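Local coordinates for predicted ATPase of the ABC class (Vibrio vulnificus, PDB 5D6A), which probably binds and hydrolyses ATP as an ABC-class ATPase, and is captured here with the ATP analogue AMP-PNP, at residues A[103-107]-A[118-124]; A[507-512]-A[550-554]. One frame throughout, in Å; residues are numbered along the deposited sequence.

Contact 1. Residues A[103-107]-A[118-124]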
ATOM      1  N   ALA A 103      -0.521  22.949  19.852  1.00 35.09           N
ATOM      2  CA  ALA A 103      -0.359  22.786  18.407  1.00 34.48           C
ATOM      3  C   ALA A 103      -1.711  22.875  17.700  1.00 35.11           C
ATOM      4  O   ALA A 103      -1.830  23.507  16.650  1.00 35.08           O
ATOM      5  CB  ALA A 103       0.305  21.457  18.097  1.00 34.15           C
ATOM      6  N   ARG A 104      -2.726  22.241  18.287  1.00 35.74           N
ATOM      7  CA  ARG A 104      -4.076  22.247  17.722  1.00 36.97           C
ATOM      8  C   ARG A 104      -4.714  23.627  17.826  1.00 38.20           C
ATOM      9  O   ARG A 104      -5.468  24.028  16.947  1.00 38.96           O
ATOM     10  CB  ARG A 104      -4.958  21.212  18.417  1.00 37.07           C
ATOM     11  CG  ARG A 104      -4.451  19.787  18.294  1.00 36.42           C
ATOM     12  CD  ARG A 104      -5.358  18.818  19.030  1.00 36.99           C
ATOM     13  NE  ARG A 104      -4.770  17.482  19.099  1.00 37.26           N
ATOM     14  CZ  ARG A 104      -4.870  16.554  18.150  1.00 38.03           C
ATOM     15  NH1 ARG A 104      -5.545  16.791  17.029  1.00 39.67           N
ATOM     16  NH2 ARG A 104      -4.289  15.375  18.327  1.00 38.38           N
ATOM     17  N   SER A 105      -4.416  24.339  18.912  1.00 39.43           N
ATOM     18  CA  SER A 105      -4.934  25.691  19.102  1.00 41.44           C
ATOM     19  C   SER A 105      -4.320  26.621  18.066  1.00 41.62           C
ATOM     20  O   SER A 105      -5.006  27.458  17.489  1.00 42.69           O
ATOM     21  CB  SER A 105      -4.620  26.207  20.508  1.00 42.11           C
ATOM     22  OG  SER A 105      -5.294  25.450  21.494  1.00 43.07           O
ATOM     23  N   PHE A 106      -3.020  26.457  17.837  1.00 41.05           N
ATOM     24  CA  PHE A 106      -2.297  27.257  16.857  1.00 41.82           C
ATOM     25  C   PHE A 106      -2.843  27.001  15.454  1.00 42.78           C
ATOM     26  O   PHE A 106      -2.945  27.921  14.643  1.00 44.23           O
ATOM     27  CB  PHE A 106      -0.805  26.926  16.903  1.00 40.21           C
ATOM     28  CG  PHE A 106       0.025  27.731  15.946  1.00 41.04           C
ATOM     29  CD1 PHE A 106       0.228  27.294  14.644  1.00 41.43           C
ATOM     30  CD2 PHE A 106       0.608  28.921  16.347  1.00 42.30           C
ATOM     31  CE1 PHE A 106       0.995  28.034  13.758  1.00 42.28           C
ATOM     32  CE2 PHE A 106       1.377  29.666  15.465  1.00 43.78           C
ATOM     33  CZ  PHE A 106       1.571  29.222  14.170  1.00 42.97           C
ATOM     34  N   ALA A 107      -3.181  25.745  15.172  1.00 42.42           N
ATOM     35  CA  ALA A 107      -3.729  25.375  13.868  1.00 43.59           C
ATOM     36  C   ALA A 107      -5.111  25.985  13.679  1.00 44.63           C
ATOM     37  O   ALA A 107      -5.456  26.431  12.586  1.00 46.28           O
ATOM     38  CB  ALA A 107      -3.800  23.861  13.729  1.00 42.45           C
ATOM     39  N   ILE A 118       0.951  23.908  10.601  1.00 44.88           N
ATOM     40  CA  ILE A 118       1.654  23.211  11.672  1.00 44.31           C
ATOM     41  C   ILE A 118       1.279  21.732  11.576  1.00 45.44           C
ATOM     42  O   ILE A 118       0.153  21.393  11.207  1.00 46.44           O
ATOM     43  CB  ILE A 118       1.307  23.791  13.061  1.00 43.88           C
ATOM     44  CG1 ILE A 118       2.247  23.226  14.129  1.00 43.55           C
ATOM     45  CG2 ILE A 118      -0.153  23.532  13.418  1.00 43.19           C
ATOM     46  CD1 ILE A 118       2.072  23.863  15.489  1.00 43.58           C
ATOM     47  N   SER A 119       2.220  20.857  11.908  1.00 46.25           N
ATOM     48  CA  SER A 119       2.000  19.416  11.790  1.00 47.87           C
ATOM     49  C   SER A 119       1.142  18.829  12.923  1.00 47.75           C
ATOM     50  O   SER A 119       1.569  18.784  14.079  1.00 47.58           O
ATOM     51  CB  SER A 119       3.351  18.697  11.721  1.00 48.45           C
ATOM     52  OG  SER A 119       3.188  17.327  11.405  1.00 51.51           O
ATOM     53  N   LEU A 120      -0.069  18.390  12.576  1.00 48.53           N
ATOM     54  CA  LEU A 120      -0.988  17.764  13.535  1.00 47.56           C
ATOM     55  C   LEU A 120      -0.967  16.263  13.314  1.00 47.40           C
ATOM     56  O   LEU A 120      -0.538  15.797  12.259  1.00 47.71           O
ATOM     57  CB  LEU A 120      -2.410  18.295  13.371  1.00 48.62           C
ATOM     58  CG  LEU A 120      -2.605  19.787  13.633  1.00 48.96           C
ATOM     59  CD1 LEU A 120      -4.045  20.185  13.341  1.00 50.26           C
ATOM     60  CD2 LEU A 120      -2.219  20.140  15.062  1.00 47.66           C
ATOM     61  N   HIS A 121      -1.457  15.507  14.294  1.00 48.07           N
ATOM     62  CA  HIS A 121      -1.409  14.046  14.220  1.00 49.87           C
ATOM     63  C   HIS A 121      -2.766  13.365  14.346  1.00 49.02           C
ATOM     64  O   HIS A 121      -2.878  12.290  14.943  1.00 51.08           O
ATOM     65  CB  HIS A 121      -0.447  13.536  15.290  1.00 50.98           C
ATOM     66  CG  HIS A 121       0.854  14.269  15.296  1.00 52.30           C
ATOM     67  ND1 HIS A 121       1.067  15.388  16.072  1.00 52.36           N
ATOM     68  CD2 HIS A 121       1.987  14.090  14.575  1.00 53.73           C
ATOM     69  CE1 HIS A 121       2.284  15.848  15.850  1.00 53.83           C
ATOM     70  NE2 HIS A 121       2.865  15.077  14.948  1.00 54.33           N
ATOM     71  N   GLY A 122      -3.788  13.989  13.767  1.00 46.04           N
ATOM     72  CA  GLY A 122      -5.135  13.429  13.760  1.00 44.68           C
ATOM     73  C   GLY A 122      -5.708  13.073  15.118  1.00 42.58           C
ATOM     74  O   GLY A 122      -5.790  13.919  16.012  1.00 41.08           O
ATOM     75  N   GLN A 123      -6.087  11.808  15.269  1.00 41.72           N
ATOM     76  CA  GLN A 123      -6.713  11.316  16.497  1.00 41.41           C
ATOM     77  C   GLN A 123      -5.746  10.954  17.622  1.00 39.98           C
ATOM     78  O   GLN A 123      -6.188  10.618  18.722  1.00 40.03           O
ATOM     79  CB  GLN A 123      -7.579  10.094  16.171  1.00 42.45           C
ATOM     80  CG  GLN A 123      -8.656  10.379  15.147  1.00 43.80           C
ATOM     81  CD  GLN A 123      -9.647  11.412  15.628  1.00 43.94           C
ATOM     82  OE1 GLN A 123      -9.765  12.488  15.045  1.00 44.95           O
ATOM     83  NE2 GLN A 123     -10.336  11.111  16.721  1.00 43.91           N
ATOM     84  N   THR A 124      -4.444  11.024  17.364  1.00 38.79           N
ATOM     85  CA  THR A 124      -3.453  10.660  18.379  1.00 38.96           C
ATOM     86  C   THR A 124      -2.715  11.851  18.977  1.00 37.96           C
ATOM     87  O   THR A 124      -2.715  12.948  18.424  1.00 38.04           O
ATOM     88  CB  THR A 124      -2.392   9.689  17.811  1.00 39.22           C
ATOM     89  OG1 THR A 124      -1.751  10.287  16.679  1.00 39.00           O
ATOM     90  CG2 THR A 124      -3.029   8.370  17.397  1.00 40.72           C
TER

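Contact 2. Residues A[507-512]-A[550-554]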
ATOM      1  N   ASP A 507       5.422  11.791  10.313  1.00 32.91           N
ATOM      2  CA  ASP A 507       6.373  12.488  11.183  1.00 32.81           C
ATOM      3  C   ASP A 507       7.289  11.493  11.862  1.00 31.59           C
ATOM      4  O   ASP A 507       8.488  11.722  11.954  1.00 31.99           O
ATOM      5  CB  ASP A 507       5.656  13.321  12.252  1.00 34.61           C
ATOM      6  CG  ASP A 507       4.891  14.499  11.671  1.00 36.60           C
ATOM      7  OD1 ASP A 507       4.805  14.620  10.430  1.00 37.48           O
ATOM      8  OD2 ASP A 507       4.373  15.309  12.466  1.00 38.61           O
ATOM      9  N   GLU A 508       6.727  10.391  12.349  1.00 31.81           N
ATOM     10  CA  GLU A 508       7.567   9.377  12.989  1.00 32.54           C
ATOM     11  C   GLU A 508       8.423   8.632  11.957  1.00 31.38           C
ATOM     12  O   GLU A 508       9.496   8.143  12.289  1.00 31.05           O
ATOM     13  CB  GLU A 508       6.781   8.441  13.945  1.00 33.85           C
ATOM     14  CG  GLU A 508       5.481   7.846  13.428  1.00 35.71           C
ATOM     15  CD  GLU A 508       4.711   7.073  14.496  1.00 36.96           C
ATOM     16  OE1 GLU A 508       5.314   6.644  15.502  1.00 37.50           O
ATOM     17  OE2 GLU A 508       3.491   6.881  14.322  1.00 38.30           O
ATOM     18  N   VAL A 509       7.969   8.587  10.706  1.00 32.41           N
ATOM     19  CA  VAL A 509       8.754   7.960   9.636  1.00 31.41           C
ATOM     20  C   VAL A 509       9.974   8.850   9.366  1.00 32.61           C
ATOM     21  O   VAL A 509      11.085   8.351   9.163  1.00 33.88           O
ATOM     22  CB  VAL A 509       7.937   7.747   8.344  1.00 30.89           C
ATOM     23  CG1 VAL A 509       8.812   7.160   7.244  1.00 30.82           C
ATOM     24  CG2 VAL A 509       6.754   6.832   8.607  1.00 31.35           C
ATOM     25  N   ASN A 510       9.764  10.166   9.363  1.00 32.89           N
ATOM     26  CA  ASN A 510      10.870  11.104   9.187  1.00 33.45           C
ATOM     27  C   ASN A 510      11.836  10.954  10.347  1.00 32.23           C
ATOM     28  O   ASN A 510      13.050  10.925  10.153  1.00 32.46           O
ATOM     29  CB  ASN A 510      10.378  12.552   9.103  1.00 35.56           C
ATOM     30  CG  ASN A 510       9.771  12.889   7.756  1.00 38.61           C
ATOM     31  OD1 ASN A 510      10.252  12.440   6.712  1.00 40.82           O
ATOM     32  ND2 ASN A 510       8.732  13.718   7.766  1.00 40.89           N
ATOM     33  N   ALA A 511      11.286  10.842  11.552  1.00 30.95           N
ATOM     34  CA  ALA A 511      12.105  10.677  12.744  1.00 31.05           C
ATOM     35  C   ALA A 511      12.930   9.400  12.650  1.00 29.68           C
ATOM     36  O   ALA A 511      14.076   9.375  13.082  1.00 30.15           O
ATOM     37  CB  ALA A 511      11.238  10.664  13.993  1.00 32.43           C
ATOM     38  N   ILE A 512      12.343   8.346  12.081  1.00 28.18           N
ATOM     39  CA  ILE A 512      13.053   7.078  11.909  1.00 27.05           C
ATOM     40  C   ILE A 512      14.279   7.312  11.028  1.00 27.84           C
ATOM     41  O   ILE A 512      15.373   6.827  11.326  1.00 28.97           O
ATOM     42  CB  ILE A 512      12.142   5.981  11.306  1.00 26.66           C
ATOM     43  CG1 ILE A 512      11.114   5.516  12.348  1.00 26.87           C
ATOM     44  CG2 ILE A 512      12.964   4.773  10.867  1.00 26.24           C
ATOM     45  CD1 ILE A 512      10.045   4.588  11.807  1.00 26.47           C
ATOM     46  N   ASP A 550       8.148  18.738  11.733  1.00 42.18           N
ATOM     47  CA  ASP A 550       7.375  17.548  11.362  1.00 40.56           C
ATOM     48  C   ASP A 550       8.096  16.250  11.743  1.00 38.63           C
ATOM     49  O   ASP A 550       8.386  15.402  10.892  1.00 37.41           O
ATOM     50  CB  ASP A 550       7.005  17.581   9.866  1.00 40.66           C
ATOM     51  CG  ASP A 550       8.200  17.847   8.958  1.00 40.87           C
ATOM     52  OD1 ASP A 550       9.287  18.189   9.468  1.00 41.08           O
ATOM     53  OD2 ASP A 550       8.044  17.731   7.722  1.00 41.46           O
ATOM     54  N   LEU A 551       8.371  16.117  13.039  1.00 38.05           N
ATOM     55  CA  LEU A 551       9.021  14.937  13.604  1.00 35.68           C
ATOM     56  C   LEU A 551       8.283  14.497  14.875  1.00 35.25           C
ATOM     57  O   LEU A 551       7.857  15.334  15.677  1.00 35.32           O
ATOM     58  CB  LEU A 551      10.480  15.240  13.945  1.00 37.02           C
ATOM     59  CG  LEU A 551      11.430  15.606  12.801  1.00 37.27           C
ATOM     60  CD1 LEU A 551      12.766  16.071  13.357  1.00 38.00           C
ATOM     61  CD2 LEU A 551      11.622  14.431  11.852  1.00 36.01           C
ATOM     62  N   ALA A 552       8.136  13.182  15.044  1.00 33.51           N
ATOM     63  CA  ALA A 552       7.470  12.601  16.213  1.00 32.87           C
ATOM     64  C   ALA A 552       8.288  11.417  16.714  1.00 31.70           C
ATOM     65  O   ALA A 552       8.743  10.599  15.911  1.00 29.21           O
ATOM     66  CB  ALA A 552       6.066  12.154  15.848  1.00 33.08           C
ATOM     67  N   LYS A 553       8.476  11.317  18.032  1.00 33.01           N
ATOM     68  CA  LYS A 553       9.273  10.227  18.595  1.00 33.50           C
ATOM     69  C   LYS A 553       8.742   8.866  18.170  1.00 32.71           C
ATOM     70  O   LYS A 553       7.595   8.529  18.464  1.00 33.06           O
ATOM     71  CB  LYS A 553       9.336  10.276  20.127  1.00 36.73           C
ATOM     72  CG  LYS A 553      10.098   9.082  20.708  1.00 38.06           C
ATOM     73  CD  LYS A 553      10.143   9.038  22.228  1.00 41.46           C
ATOM     74  CE  LYS A 553      10.984  10.160  22.799  1.00 44.51           C
ATOM     75  NZ  LYS A 553      11.203  10.009  24.265  1.00 47.83           N
ATOM     76  N   PRO A 554       9.580   8.079  17.476  1.00 31.65           N
ATOM     77  CA  PRO A 554       9.189   6.750  17.054  1.00 31.33           C
ATOM     78  C   PRO A 554       9.606   5.715  18.087  1.00 32.36           C
ATOM     79  O   PRO A 554      10.485   5.987  18.905  1.00 33.60           O
ATOM     80  CB  PRO A 554      10.005   6.554  15.784  1.00 29.78           C
ATOM     81  CG  PRO A 554      11.278   7.278  16.068  1.00 29.72           C
ATOM     82  CD  PRO A 554      10.933   8.417  16.995  1.00 30.72           C
TER

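Contact 1. Residues A[103-107]-A[118-124]
With CG anti to its carbonyl carbon (chi1 -60°) and the chain extended from CG to NE, Arg104 starts from a CB that points away from residues 118-124, yet carries its guanidinium to Gly122. There Arg104 NH1 and NH2 converge end-on on a single acceptor, Gly122 O, each at 3.1 Å. The oxygen lies close to the guanidinium plane; NH1 reaches it in the carbonyl plane, whereas NH2 comes in tilted 34° from that plane. Both bonds are bent, and a salt bridge from NE to Asp100 further fixes the rotation of the group. Gly122 is the second residue of a type II' beta turn, His121 to Thr124, which Thr124 closes through its backbone N and OG1, both bonded to His121 O. Apolar packing takes over nearer Ile118, where helix 92-109 lies against the loop following strand 116-117. Ala107 CB touches Ile118 CG2 and Leu120 CD1, both at 3.7 Å and about at right angles around it. Leu120 CD2 rests over Ala103 O and also touches Arg104 CG, at 3.9 Å. Ile118 CG2 meets the edge of the Phe106 ring, 4.0 Å from CD1, while Leu166, Phe169 and Ile170 of helix 155-172 pack against that phenylalanine.

Contact 2. Residues A[507-512]-A[550-554]
Pro554 packs against two helical residues at once: its CD lies 3.8 Å from Ala511 CB, and its CB lies 3.8 Å from Ile512 CG1, where the isoleucine and the pyrrolidine ring run antiparallel alongside one another. One turn earlier on the helix, Asp507 CB meets Ala552 CB at 3.8 Å. Leu551 contributes by a different route. Its CB points away from the helix, but CG stands anti to the carbonyl carbon (chi1 -63°), which brings Leu551 CD2 within 3.6 Å of Asn510 CB. The backbones themselves interact weakly: Ala552 N makes a long hydrogen bond of 3.4 Å to Asp507 O, an oxygen already taken up by the helical bond from Ala511 N, and Glu508 CA offers a CA-H...O contact to Ala552 O.

Further out, salt bridges to Arg72 and Arg143 hold the Asp550 carboxylate. Glu508 OE2 accepts from the amides of Glu504 and Ser505 just before helix 506-519, where Ser505 OG also bonds Asp507 N. On the hydrophobic side, Val559 of helix 556-564 touches both Ile512 and Pro554. Backbone hydrogen bonds join Leu551 to Thr129 and Lys553 to Asp127, so the segment 550-554, though not a regular strand, is held in strand-like fashion between residues 127-129 and the helix. This is a helix packed on an extended loop segment within the MRB1590 C-terminal family region, with the extended chain also fastened to the N-terminal region.

Overall arrangement
The two contacts follow one another in sequence, and their centres lie 15 Å apart, yet they illustrate how separate family regions can be joined through a shared polar residue. Ser119, in the loop of contact 1, probably hydrogen-bonds through OG to Asp507 OD2 of contact 2, at 2.6 Å. His121 NE2 approaches the same oxygen at 2.9 Å, a weak bond at most. Contact 2 lies deeper, its centre about 9 Å from the centre of the chain, against about 16 Å for contact 1. The AMP-PNP pocket is formed by residues between 217 and 428, so neither contact supplies a residue to it; both pack the flanking regions.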